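Local coordinates for transcriptional regulator (Streptococcus pneumoniae, PDB 2GNP), which probably senses a sugar or sugar phosphate through a Rossmann-like effector domain and regulates transcription accordingly, at residues M59-S64 and V84-L89; W65-S70 and A98-N103; A122-E127 and H167-M172; D217-P222 and A243-H248; T232-I237 and L257-E262. All blocks are in the same frame, centred on the assembly; numbering follows the deposited sequence.

Interaction 1: residues M59-S64 and V84-L89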
# COMPACT_ATOMS: atom_id res chain seq x y z
N MSE A 59 -15.62 -1.44 -11.93
CA MSE A 59 -14.64 -1.91 -10.92
C MSE A 59 -14.78 -1.27 -9.54
O MSE A 59 -15.18 -0.10 -9.45
CB MSE A 59 -13.27 -1.68 -11.47
CG MSE A 59 -12.97 -2.66 -12.60
SE MSE A 59 -11.13 -2.53 -12.82
CE MSE A 59 -10.81 -4.09 -13.96
N LYS A 60 -14.47 -2.07 -8.49
CA LYS A 60 -14.42 -1.66 -7.10
C LYS A 60 -12.94 -1.55 -6.76
O LYS A 60 -12.20 -2.54 -6.89
CB LYS A 60 -15.12 -2.71 -6.23
CG LYS A 60 -16.62 -2.78 -6.51
CD LYS A 60 -17.28 -3.82 -5.63
CE LYS A 60 -17.67 -3.20 -4.32
NZ LYS A 60 -18.60 -4.10 -3.59
N ILE A 61 -12.52 -0.33 -6.35
CA ILE A 61 -11.11 -0.05 -6.20
C ILE A 61 -10.86 0.48 -4.79
O ILE A 61 -11.48 1.47 -4.40
CB ILE A 61 -10.62 0.97 -7.29
CG1 ILE A 61 -10.85 0.43 -8.73
CG2 ILE A 61 -9.17 1.33 -7.07
CD1 ILE A 61 -10.82 1.52 -9.83
N GLY A 62 -9.96 -0.18 -4.06
CA GLY A 62 -9.55 0.27 -2.68
C GLY A 62 -8.25 1.07 -2.69
O GLY A 62 -7.34 0.73 -3.41
N PHE A 63 -8.16 2.12 -1.86
CA PHE A 63 -6.90 2.88 -1.74
C PHE A 63 -6.45 2.83 -0.29
O PHE A 63 -7.32 2.87 0.62
CB PHE A 63 -7.12 4.36 -2.07
CG PHE A 63 -6.68 4.71 -3.47
CD1 PHE A 63 -7.34 4.15 -4.54
CD2 PHE A 63 -5.54 5.49 -3.70
CE1 PHE A 63 -6.92 4.43 -5.84
CE2 PHE A 63 -5.09 5.77 -5.02
CZ PHE A 63 -5.80 5.24 -6.07
N SER A 64 -5.13 2.83 -0.08
CA SER A 64 -4.58 3.18 1.25
C SER A 64 -4.19 4.68 1.22
O SER A 64 -4.86 5.54 0.61
CB SER A 64 -3.44 2.23 1.68
OG SER A 64 -3.15 2.36 3.04
N VAL A 84 -17.79 2.90 -11.57
CA VAL A 84 -16.57 2.61 -10.78
C VAL A 84 -16.84 3.10 -9.35
O VAL A 84 -17.50 4.15 -9.16
CB VAL A 84 -15.32 3.32 -11.34
CG1 VAL A 84 -14.07 3.11 -10.46
CG2 VAL A 84 -15.01 2.77 -12.76
N HIS A 85 -16.33 2.36 -8.37
CA HIS A 85 -16.58 2.71 -6.97
C HIS A 85 -15.24 2.69 -6.24
O HIS A 85 -14.47 1.72 -6.44
CB HIS A 85 -17.50 1.68 -6.29
CG HIS A 85 -18.83 1.53 -6.97
ND1 HIS A 85 -19.99 2.04 -6.44
CD2 HIS A 85 -19.16 0.97 -8.16
CE1 HIS A 85 -21.00 1.79 -7.26
NE2 HIS A 85 -20.52 1.15 -8.32
N PHE A 86 -14.95 3.71 -5.42
CA PHE A 86 -13.68 3.80 -4.67
C PHE A 86 -13.99 3.63 -3.18
O PHE A 86 -14.95 4.21 -2.69
CB PHE A 86 -13.08 5.22 -4.89
CG PHE A 86 -12.53 5.39 -6.30
CD1 PHE A 86 -13.24 6.13 -7.27
CD2 PHE A 86 -11.38 4.72 -6.69
CE1 PHE A 86 -12.77 6.17 -8.58
CE2 PHE A 86 -10.84 4.84 -7.97
CZ PHE A 86 -11.54 5.57 -8.92
N TYR A 87 -13.11 2.90 -2.49
CA TYR A 87 -13.29 2.52 -1.06
C TYR A 87 -11.94 2.77 -0.37
O TYR A 87 -10.89 2.74 -1.01
CB TYR A 87 -13.62 1.03 -0.92
CG TYR A 87 -14.87 0.65 -1.65
CD1 TYR A 87 -14.78 0.23 -2.97
CD2 TYR A 87 -16.13 0.72 -1.03
CE1 TYR A 87 -15.95 -0.12 -3.70
CE2 TYR A 87 -17.30 0.36 -1.74
CZ TYR A 87 -17.16 -0.04 -3.09
OH TYR A 87 -18.30 -0.37 -3.80
N PRO A 88 -11.98 3.02 0.96
CA PRO A 88 -10.75 3.06 1.77
C PRO A 88 -10.39 1.66 2.21
O PRO A 88 -11.29 0.88 2.62
CB PRO A 88 -11.17 3.92 3.01
CG PRO A 88 -12.71 3.61 3.21
CD PRO A 88 -13.20 3.35 1.69
N LEU A 89 -9.10 1.33 2.14
CA LEU A 89 -8.58 0.06 2.66
C LEU A 89 -8.24 0.22 4.17
O LEU A 89 -8.22 -0.78 4.92
CB LEU A 89 -7.34 -0.39 1.93
CG LEU A 89 -7.63 -0.73 0.44
CD1 LEU A 89 -6.23 -0.84 -0.19
CD2 LEU A 89 -8.46 -2.04 0.32
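The backbone oxygen of I61 accepts the N-H of Y87 at 2.9 Å and also takes a CA-H...O contact from F86 CA. It belongs to a ladder of five backbone hydrogen bonds between two parallel strands, K60 to F63 and H85 to P88, which precede and follow helix 67-75 in the chain, a beta-alpha-beta unit. The last rung, L89 N to F63 O at 2.8 Å, is straight at the hydrogen (167°), yet its donor stands above the carbonyl plane and misses the lone pairs. I61 and F86 run alongside each other from the same face of the sheet: I61 CD1 comes 3.8 Å from F86 CE2 and 3.7 Å from V84 CG1. Helix 102-113 covers this face, M109 touching both F63 and F86. The other face carries K60 and Y87. With Y87 CG anti to the carbonyl carbon (chi1 -59°), the ring swings back across K60, whose CB is 3.7 Å from Y87 CE1. The lysine chain bends at chi3 (87°) and brings CE beside the phenol oxygen, while its ammonium goes on to a salt bridge with D150 and a hydrogen bond to S147. Over G62, which has no side chain, L89 CG closes to 3.7 Å from G62 C. The chemistry is thus divided: backbone hydrogen bonds set the parallel register, a greasy face meets the helix, and lysine methylenes border a phenol on the other.

Interaction 2: residues W65-S70 and A98-N103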
# COMPACT_ATOMS: atom_id res chain seq x y z
N TRP A 65 -3.11 5.01 1.93
CA TRP A 65 -2.83 6.38 2.30
C TRP A 65 -1.38 6.67 1.90
O TRP A 65 -0.62 5.76 1.56
CB TRP A 65 -3.07 6.56 3.85
CG TRP A 65 -2.09 5.75 4.71
CD1 TRP A 65 -2.15 4.42 5.06
CD2 TRP A 65 -0.89 6.25 5.29
NE1 TRP A 65 -1.05 4.07 5.82
CE2 TRP A 65 -0.27 5.19 5.98
CE3 TRP A 65 -0.30 7.50 5.30
CZ2 TRP A 65 0.94 5.36 6.67
CZ3 TRP A 65 0.90 7.68 5.98
CH2 TRP A 65 1.50 6.62 6.67
N GLY A 66 -1.00 7.95 1.91
CA GLY A 66 0.41 8.29 1.73
C GLY A 66 0.96 9.00 0.53
O GLY A 66 0.26 9.23 -0.48
N LYS A 67 2.25 9.36 0.65
CA LYS A 67 2.92 10.17 -0.39
C LYS A 67 3.00 9.54 -1.75
O LYS A 67 2.71 10.20 -2.74
CB LYS A 67 4.34 10.63 0.04
CG LYS A 67 5.08 11.50 -1.02
CD LYS A 67 6.54 11.80 -0.52
CE LYS A 67 7.34 12.70 -1.45
NZ LYS A 67 7.74 12.07 -2.73
N SER A 68 3.45 8.27 -1.84
CA SER A 68 3.53 7.59 -3.13
C SER A 68 2.19 7.62 -3.87
O SER A 68 2.13 7.87 -5.07
CB SER A 68 3.97 6.12 -2.95
OG SER A 68 5.37 6.03 -2.62
N LEU A 69 1.11 7.45 -3.10
CA LEU A 69 -0.20 7.39 -3.75
C LEU A 69 -0.60 8.79 -4.19
O LEU A 69 -1.13 8.98 -5.30
CB LEU A 69 -1.23 6.77 -2.81
CG LEU A 69 -0.97 5.29 -2.55
CD1 LEU A 69 -2.23 4.64 -1.98
CD2 LEU A 69 -0.32 4.56 -3.72
N SER A 70 -0.38 9.77 -3.31
CA SER A 70 -0.74 11.15 -3.65
C SER A 70 -0.01 11.57 -4.93
O SER A 70 -0.57 12.17 -5.84
CB SER A 70 -0.44 12.08 -2.50
OG SER A 70 -0.74 13.44 -2.88
N ALA A 98 -2.85 16.49 4.60
CA ALA A 98 -4.23 16.32 4.10
C ALA A 98 -4.20 15.71 2.70
O ALA A 98 -5.08 14.95 2.34
CB ALA A 98 -5.01 17.64 4.07
N LYS A 99 -3.18 16.09 1.92
CA LYS A 99 -3.02 15.62 0.53
C LYS A 99 -2.86 14.10 0.42
O LYS A 99 -3.15 13.49 -0.64
CB LYS A 99 -1.78 16.26 -0.09
CG LYS A 99 -2.04 17.41 -1.02
CD LYS A 99 -2.79 16.98 -2.27
CE LYS A 99 -1.88 16.93 -3.53
NZ LYS A 99 -2.74 16.66 -4.72
N TYR A 100 -2.36 13.52 1.51
CA TYR A 100 -1.98 12.11 1.60
C TYR A 100 -3.04 11.27 2.31
O TYR A 100 -2.89 10.04 2.43
CB TYR A 100 -0.65 11.99 2.37
CG TYR A 100 0.55 12.68 1.69
CD1 TYR A 100 0.44 13.31 0.44
CD2 TYR A 100 1.80 12.69 2.32
CE1 TYR A 100 1.56 13.93 -0.18
CE2 TYR A 100 2.91 13.30 1.73
CZ TYR A 100 2.80 13.91 0.49
OH TYR A 100 3.94 14.51 -0.06
N HIS A 101 -4.11 11.93 2.80
CA HIS A 101 -5.13 11.23 3.59
C HIS A 101 -5.96 10.31 2.65
O HIS A 101 -6.29 10.74 1.51
CB HIS A 101 -6.10 12.25 4.19
CG HIS A 101 -7.14 11.63 5.03
ND1 HIS A 101 -7.02 11.50 6.40
CD2 HIS A 101 -8.29 11.02 4.68
CE1 HIS A 101 -8.09 10.87 6.86
NE2 HIS A 101 -8.86 10.55 5.84
N VAL A 102 -6.34 9.10 3.12
CA VAL A 102 -7.14 8.17 2.20
C VAL A 102 -8.38 8.87 1.62
O VAL A 102 -8.73 8.68 0.44
CB VAL A 102 -7.52 6.82 2.86
CG1 VAL A 102 -8.52 7.01 4.03
CG2 VAL A 102 -7.99 5.80 1.85
N ASN A 103 -9.10 9.64 2.44
CA ASN A 103 -10.36 10.24 1.94
C ASN A 103 -10.06 11.30 0.88
O ASN A 103 -10.84 11.46 -0.07
CB ASN A 103 -11.15 10.86 3.07
CG ASN A 103 -11.72 9.81 4.00
OD1 ASN A 103 -11.87 8.62 3.65
ND2 ASN A 103 -12.08 10.25 5.21
O HOH W 1 -3.20 13.48 -4.98
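Y100 lies against the first turn of helix 67-75, and its side chain can be followed outward along that turn. Its CB sits 3.9 Å from G66 C. Next, CD1 comes to 3.3 Å from S70 CB, which approaches the ring obliquely. CE2, across the ring, meets K67 CB at 3.5 Å. Between them K67 CA stands over the centre of one face, 3.7 Å from the centroid and 7° off the normal, a CH-pi contact. The tip, OH, reaches K67 CG at 3.4 Å; the lysine, with CG anti to N (chi1 -180°), runs alongside the ring in the same direction. At the backbone, the Y100 carbonyl offers an in-plane lone pair to G66 N, 2.9 Å away and almost straight at 174°. A water links S70 O to K99 NZ, which also forms a salt bridge with D74. G66 and H101 are the N-cap residues of their helices, so the contact ties together the starts of helices 67-75 and 102-113, just beyond the end of strand 60-63.

Interaction 3: residues A122-E127 and H167-M172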
# COMPACT_ATOMS: atom_id res chain seq x y z
N ALA A 122 -13.95 5.96 10.76
CA ALA A 122 -13.38 5.45 12.04
C ALA A 122 -11.88 5.63 12.07
O ALA A 122 -11.22 5.53 11.02
CB ALA A 122 -13.70 3.98 12.22
N THR A 123 -11.37 5.88 13.28
CA THR A 123 -9.93 5.95 13.57
C THR A 123 -9.28 4.58 13.35
O THR A 123 -9.87 3.54 13.71
CB THR A 123 -9.76 6.34 15.08
OG1 THR A 123 -10.36 7.63 15.29
CG2 THR A 123 -8.33 6.43 15.43
N ILE A 124 -8.09 4.59 12.78
CA ILE A 124 -7.46 3.34 12.33
C ILE A 124 -7.20 2.34 13.48
O ILE A 124 -7.42 1.16 13.31
CB ILE A 124 -6.17 3.65 11.50
CG1 ILE A 124 -5.45 2.37 11.04
CG2 ILE A 124 -5.23 4.54 12.27
CD1 ILE A 124 -6.28 1.48 10.12
N VAL A 125 -6.76 2.82 14.65
CA VAL A 125 -6.50 1.91 15.80
C VAL A 125 -7.43 2.29 16.97
O VAL A 125 -7.41 3.44 17.44
CB VAL A 125 -5.01 2.01 16.30
CG1 VAL A 125 -4.82 1.15 17.59
CG2 VAL A 125 -4.01 1.59 15.20
N GLN A 126 -8.23 1.31 17.41
CA GLN A 126 -9.17 1.53 18.50
C GLN A 126 -8.43 1.12 19.79
O GLN A 126 -7.42 0.39 19.74
CB GLN A 126 -10.44 0.70 18.32
CG GLN A 126 -11.18 0.96 17.01
CD GLN A 126 -11.84 2.31 17.01
OE1 GLN A 126 -11.76 3.08 16.02
NE2 GLN A 126 -12.51 2.65 18.14
N GLU A 127 -8.97 1.62 20.92
CA GLU A 127 -8.49 1.32 22.29
C GLU A 127 -8.46 -0.16 22.65
O GLU A 127 -7.52 -0.64 23.31
CB GLU A 127 -9.36 2.13 23.28
CG GLU A 127 -9.13 3.67 23.16
CD GLU A 127 -10.34 4.52 23.52
OE1 GLU A 127 -10.38 5.01 24.67
OE2 GLU A 127 -11.25 4.73 22.66
N HIS A 167 7.65 7.45 13.09
CA HIS A 167 7.21 8.85 13.27
C HIS A 167 5.72 9.14 13.03
O HIS A 167 5.07 9.76 13.89
CB HIS A 167 8.05 9.78 12.37
CG HIS A 167 7.67 11.21 12.48
ND1 HIS A 167 7.96 11.97 13.59
CD2 HIS A 167 7.02 12.03 11.62
CE1 HIS A 167 7.50 13.20 13.41
NE2 HIS A 167 6.91 13.26 12.23
N GLN A 168 5.20 8.71 11.87
CA GLN A 168 3.80 8.99 11.48
C GLN A 168 2.77 8.40 12.46
O GLN A 168 1.63 8.87 12.53
CB GLN A 168 3.55 8.49 10.04
CG GLN A 168 4.63 8.95 9.04
CD GLN A 168 4.40 10.38 8.52
OE1 GLN A 168 3.82 11.23 9.21
NE2 GLN A 168 4.88 10.64 7.29
N TRP A 169 3.24 7.44 13.26
CA TRP A 169 2.39 6.65 14.17
C TRP A 169 2.42 7.09 15.62
O TRP A 169 1.72 6.50 16.48
CB TRP A 169 2.74 5.17 14.05
CG TRP A 169 2.32 4.64 12.73
CD1 TRP A 169 3.11 4.46 11.61
CD2 TRP A 169 0.99 4.28 12.34
NE1 TRP A 169 2.34 3.98 10.57
CE2 TRP A 169 1.04 3.87 10.98
CE3 TRP A 169 -0.24 4.26 13.01
CZ2 TRP A 169 -0.10 3.43 10.27
CZ3 TRP A 169 -1.39 3.78 12.32
CH2 TRP A 169 -1.28 3.38 10.94
N LEU A 170 3.22 8.11 15.91
CA LEU A 170 3.48 8.54 17.28
C LEU A 170 2.27 8.90 18.14
O LEU A 170 2.31 8.70 19.36
CB LEU A 170 4.48 9.71 17.27
CG LEU A 170 5.92 9.39 17.70
CD1 LEU A 170 6.42 8.01 17.41
CD2 LEU A 170 6.91 10.40 17.17
N ASP A 171 1.22 9.46 17.55
CA ASP A 171 0.04 9.71 18.40
C ASP A 171 -1.11 8.75 18.14
O ASP A 171 -2.24 8.93 18.65
CB ASP A 171 -0.43 11.17 18.33
CG ASP A 171 0.31 12.07 19.35
OD1 ASP A 171 1.41 12.57 19.02
OD2 ASP A 171 -0.22 12.27 20.49
N MSE A 172 -0.84 7.72 17.35
CA MSE A 172 -1.83 6.70 17.07
C MSE A 172 -1.57 5.42 17.90
O MSE A 172 -2.50 4.86 18.52
CB MSE A 172 -1.86 6.42 15.57
CG MSE A 172 -2.99 5.46 15.14
SE MSE A 172 -4.80 6.03 15.76
CE MSE A 172 -4.93 7.66 14.69
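M172, a selenomethionine, fits its curled side chain against T123, I124 and V125, joining two loops of the putative sugar-binding domain, which belongs to a Rossmann-like clan: one leads into helix 129-136, the other into helix 175-183. The type I turn from H167 to L170 precedes it and carries W169. M172 leaves the backbone with CG anti to N (chi1 -174°), then bends at both chi2 and chi3, folding SE and CE back into a compact knob. The hollow that takes this knob is lined by three methyl-bearing residues. The I124 side chain crosses that of M172 at about a right angle, its CG2 lying 3.8 Å from M172 CG, while V125 runs antiparallel to the M172 side chain, with CG2 at 4.0 Å from the same carbon. I124 CG2 is itself a bump that touches both M172 and the indole of W169, whose CZ3 is 3.9 Å from it. F194 meets the W169 ring edge-to-face, and F178 of helix 175-183 packs on it. T123 CG2 touches M172 SE at 3.6 Å.

Interaction 4: residues D217-P222 and A243-H248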
# COMPACT_ATOMS: atom_id res chain seq x y z
N ASP A 217 -7.69 -10.73 3.11
CA ASP A 217 -8.49 -10.16 2.04
C ASP A 217 -7.59 -9.39 1.05
O ASP A 217 -7.76 -9.53 -0.19
CB ASP A 217 -9.60 -9.29 2.59
CG ASP A 217 -10.73 -10.14 3.21
OD1 ASP A 217 -10.96 -11.28 2.71
OD2 ASP A 217 -11.42 -9.61 4.13
N LEU A 218 -6.65 -8.60 1.57
CA LEU A 218 -5.76 -7.87 0.64
C LEU A 218 -5.09 -8.79 -0.36
O LEU A 218 -5.08 -8.51 -1.56
CB LEU A 218 -4.71 -7.09 1.43
CG LEU A 218 -3.70 -6.40 0.53
CD1 LEU A 218 -4.34 -5.24 -0.23
CD2 LEU A 218 -2.58 -5.84 1.50
N LYS A 219 -4.57 -9.90 0.12
CA LYS A 219 -3.72 -10.75 -0.69
C LYS A 219 -4.49 -11.62 -1.68
O LYS A 219 -3.90 -12.34 -2.47
CB LYS A 219 -2.75 -11.57 0.15
CG LYS A 219 -3.34 -12.78 0.81
CD LYS A 219 -2.44 -13.29 1.91
CE LYS A 219 -2.75 -14.74 2.30
NZ LYS A 219 -1.98 -15.28 3.48
N ASN A 220 -5.82 -11.53 -1.63
CA ASN A 220 -6.69 -12.23 -2.57
C ASN A 220 -7.40 -11.31 -3.56
O ASN A 220 -8.17 -11.79 -4.40
CB ASN A 220 -7.67 -13.08 -1.77
CG ASN A 220 -7.03 -14.39 -1.30
OD1 ASN A 220 -6.95 -15.32 -2.12
ND2 ASN A 220 -6.56 -14.48 -0.03
N ILE A 221 -7.13 -9.99 -3.46
CA ILE A 221 -7.62 -9.05 -4.49
C ILE A 221 -6.98 -9.40 -5.82
O ILE A 221 -5.76 -9.60 -5.89
CB ILE A 221 -7.32 -7.57 -4.08
CG1 ILE A 221 -8.17 -7.24 -2.86
CG2 ILE A 221 -7.58 -6.62 -5.29
CD1 ILE A 221 -7.87 -5.88 -2.16
N PRO A 222 -7.78 -9.45 -6.91
CA PRO A 222 -7.18 -9.80 -8.21
C PRO A 222 -6.02 -8.96 -8.68
O PRO A 222 -5.05 -9.51 -9.24
CB PRO A 222 -8.37 -9.68 -9.18
CG PRO A 222 -9.57 -9.89 -8.35
CD PRO A 222 -9.26 -9.34 -6.99
N ALA A 243 5.52 -12.92 1.46
CA ALA A 243 4.16 -13.33 1.86
C ALA A 243 3.16 -13.13 0.74
O ALA A 243 1.95 -13.38 0.90
CB ALA A 243 3.76 -12.56 3.11
N ASN A 244 3.66 -12.66 -0.41
CA ASN A 244 2.77 -12.41 -1.58
C ASN A 244 1.57 -11.56 -1.20
O ASN A 244 0.44 -11.86 -1.58
CB ASN A 244 2.30 -13.71 -2.26
CG ASN A 244 3.46 -14.51 -2.80
OD1 ASN A 244 3.87 -15.50 -2.22
ND2 ASN A 244 3.98 -14.08 -3.93
N LEU A 245 1.82 -10.53 -0.39
CA LEU A 245 0.73 -9.63 0.07
C LEU A 245 0.12 -8.78 -1.03
O LEU A 245 -1.06 -8.45 -0.93
CB LEU A 245 1.11 -8.74 1.24
CG LEU A 245 1.65 -9.52 2.47
CD1 LEU A 245 2.04 -8.56 3.63
CD2 LEU A 245 0.58 -10.55 2.98
N VAL A 246 0.90 -8.42 -2.04
CA VAL A 246 0.37 -7.83 -3.25
C VAL A 246 0.93 -8.59 -4.45
O VAL A 246 1.86 -9.39 -4.34
CB VAL A 246 0.77 -6.32 -3.39
CG1 VAL A 246 0.30 -5.51 -2.13
CG2 VAL A 246 2.26 -6.27 -3.53
N ASN A 247 0.31 -8.39 -5.59
CA ASN A 247 0.70 -9.10 -6.84
C ASN A 247 1.26 -8.21 -7.92
O ASN A 247 1.52 -8.70 -9.00
CB ASN A 247 -0.41 -10.03 -7.36
CG ASN A 247 -1.68 -9.32 -7.66
OD1 ASN A 247 -1.67 -8.16 -8.06
ND2 ASN A 247 -2.82 -9.99 -7.37
N HIS A 248 1.39 -6.91 -7.64
CA HIS A 248 1.98 -5.97 -8.61
C HIS A 248 2.77 -4.92 -7.88
O HIS A 248 2.23 -4.21 -7.00
CB HIS A 248 0.86 -5.32 -9.40
CG HIS A 248 1.32 -4.56 -10.63
ND1 HIS A 248 0.47 -4.32 -11.70
CD2 HIS A 248 2.51 -3.99 -10.96
CE1 HIS A 248 1.12 -3.63 -12.63
NE2 HIS A 248 2.36 -3.43 -12.21
O HOH W 2 -1.29 -10.88 -3.72
O HOH W 3 -1.49 -13.97 -2.31
O HOH W 4 0.56 -15.48 1.81
O HOH W 5 -2.41 -12.36 -5.60
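The carboxamide of N247 is the flat group of this contact, and it meets the chain through its amino group: ND2 lies 2.9 Å from P222 O and 3.3 Å from I221 O. Both hydrogen bonds are weak, bent to about 128° at the hydrogen, so the amide spans two successive carbonyls without pointing straight at either. N247 CG sits between the backbone N and the carbonyl carbon (chi1 59°), a rotamer that turns the amide toward the 217-222 segment. A water accepts from ND2 as well and gives a weak, long bond to K219 O. Farther along, L245 O is buried with no polar partner in the model. Across the contact it meets carbon: L218 CG at 3.6 Å and K219 CA at 3.5 Å, the latter a CA-H...O contact. K219 CB packs on N244 O at 3.6 Å, and two more waters lie within bonding distance of both that oxygen and K219 O, though they have more acceptors in reach than protons to give. The lysine extends past L245, and another water connects its NZ to A243 O. N244, with positive phi, ends helix 234-242 in a Schellman motif. The contact therefore sets the turn leaving helix 215-218 beside the loop between helix 234-242 and strand 248-252, where the parallel strands 223-227 and 248-252 begin side by side.

Interaction 5: residues T232-I237 and L257-E262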
# COMPACT_ATOMS: atom_id res chain seq x y z
N THR A 232 15.20 2.70 2.95
CA THR A 232 14.62 2.33 4.29
C THR A 232 13.44 1.35 4.10
O THR A 232 12.92 0.79 5.08
CB THR A 232 14.08 3.53 5.06
OG1 THR A 232 13.08 4.16 4.28
CG2 THR A 232 15.21 4.58 5.39
N LYS A 233 13.03 1.19 2.86
CA LYS A 233 11.93 0.27 2.55
C LYS A 233 12.30 -1.11 2.05
O LYS A 233 11.40 -1.90 1.73
CB LYS A 233 10.97 0.96 1.59
CG LYS A 233 10.18 1.98 2.36
CD LYS A 233 9.18 2.64 1.49
CE LYS A 233 8.53 3.76 2.33
NZ LYS A 233 7.37 4.15 1.55
N VAL A 234 13.60 -1.44 2.01
CA VAL A 234 14.04 -2.71 1.41
C VAL A 234 13.51 -3.90 2.23
O VAL A 234 12.95 -4.85 1.64
CB VAL A 234 15.57 -2.78 1.36
CG1 VAL A 234 16.08 -4.21 1.02
CG2 VAL A 234 16.07 -1.73 0.37
N SER A 235 13.65 -3.85 3.56
CA SER A 235 13.17 -4.98 4.39
C SER A 235 11.64 -5.16 4.26
O SER A 235 11.15 -6.28 4.12
CB SER A 235 13.55 -4.80 5.85
OG SER A 235 15.01 -4.79 6.00
N SER A 236 10.93 -4.03 4.23
CA SER A 236 9.46 -4.06 4.14
C SER A 236 9.00 -4.66 2.80
O SER A 236 8.08 -5.52 2.73
CB SER A 236 8.83 -2.67 4.31
OG SER A 236 9.35 -2.05 5.47
N ILE A 237 9.64 -4.23 1.72
CA ILE A 237 9.29 -4.75 0.41
C ILE A 237 9.61 -6.25 0.32
O ILE A 237 8.80 -7.04 -0.18
CB ILE A 237 10.00 -3.92 -0.71
CG1 ILE A 237 9.44 -2.45 -0.73
CG2 ILE A 237 9.80 -4.57 -2.05
CD1 ILE A 237 10.28 -1.53 -1.58
N LEU A 257 17.53 -4.16 -6.23
CA LEU A 257 18.85 -4.79 -6.05
C LEU A 257 19.17 -5.00 -4.56
O LEU A 257 19.77 -6.00 -4.20
CB LEU A 257 19.91 -3.92 -6.67
CG LEU A 257 19.89 -3.94 -8.20
CD1 LEU A 257 21.14 -3.24 -8.62
CD2 LEU A 257 19.85 -5.34 -8.83
N LYS A 258 18.79 -4.03 -3.72
CA LYS A 258 19.01 -4.18 -2.28
C LYS A 258 18.12 -5.29 -1.66
O LYS A 258 18.55 -5.98 -0.72
CB LYS A 258 18.83 -2.85 -1.57
CG LYS A 258 20.05 -1.90 -1.76
CD LYS A 258 19.85 -0.56 -1.12
CE LYS A 258 21.00 0.43 -1.47
NZ LYS A 258 20.82 0.97 -2.85
N VAL A 259 16.89 -5.41 -2.13
CA VAL A 259 15.96 -6.46 -1.71
C VAL A 259 16.62 -7.82 -2.00
O VAL A 259 16.63 -8.71 -1.15
CB VAL A 259 14.59 -6.33 -2.43
CG1 VAL A 259 13.75 -7.62 -2.33
CG2 VAL A 259 13.84 -5.12 -1.88
N LEU A 260 17.15 -7.96 -3.21
CA LEU A 260 17.80 -9.21 -3.62
C LEU A 260 19.02 -9.55 -2.75
O LEU A 260 19.17 -10.70 -2.27
CB LEU A 260 18.16 -9.13 -5.10
CG LEU A 260 16.96 -9.24 -6.06
CD1 LEU A 260 17.43 -8.89 -7.47
CD2 LEU A 260 16.27 -10.60 -6.03
N GLU A 261 19.82 -8.52 -2.49
CA GLU A 261 20.97 -8.63 -1.63
C GLU A 261 20.58 -9.06 -0.21
O GLU A 261 21.16 -10.02 0.33
CB GLU A 261 21.72 -7.31 -1.55
CG GLU A 261 23.04 -7.49 -0.76
CD GLU A 261 23.82 -6.20 -0.61
OE1 GLU A 261 23.89 -5.68 0.54
OE2 GLU A 261 24.35 -5.71 -1.63
N GLU A 262 19.61 -8.37 0.38
CA GLU A 262 19.11 -8.78 1.69
C GLU A 262 18.54 -10.20 1.72
O GLU A 262 18.77 -10.97 2.69
CB GLU A 262 18.08 -7.77 2.19
CG GLU A 262 17.71 -8.01 3.62
CD GLU A 262 17.10 -6.80 4.25
OE1 GLU A 262 17.75 -5.73 4.25
OE2 GLU A 262 15.97 -6.92 4.75
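This is a helix-to-helix contact, the start of helix 234-242 packing on helix 253-264 near the C-terminus, with a small apolar centre and a polar bond at its margin. V234 is the projecting residue. Its CG1, anti to N (chi1 168°), rests on the neighbouring backbone, 3.5 Å from both K258 O and V259 N, and 3.8 Å from V259 CG2. The other methyl, CG2, meets K258 CB at 3.6 Å, the two side chains crossing at about a right angle. One turn on, I237 CG2 adds a contact of 4.1 Å with V259 CG2. At the margin S235 OG donates a short 2.6 Å hydrogen bond to E262 OE2, received on the syn lone pair. The glutamate reaches it by an extended chain, and its other oxygen, OE1, lies against V234 CG1. I237 also packs on L249 and T251 of strand 248-252, while V259 touches Y20 of helix 5-20, so helix 234-242 also packs on that strand, and helix 253-264 on the N-terminal helix.

How the interactions relate
Interactions 1 and 2 interlock: their segments alternate along the chain, their centres are about 14 Å apart, and V102 packs on the F63 and S64 carbonyls, so strand 60-63 and the starts of helices 67-75 and 102-113 form one unit. Interaction 3 touches interaction 2 where W65 meets W169, with centres about 16 Å apart. Interactions 4 and 5 come later, also alternating in sequence, with centres about 19 Å apart; interaction 5 uses the start of helix 234-242 and interaction 4 the loop that follows it. Interactions 1 and 5, centres about 28 Å apart, lie on opposite sides of the chain's centre. Interaction 1 lies within the mixed sheet and interaction 4 at the entry to two of its strands, so the sheet links early and late parts of the chain.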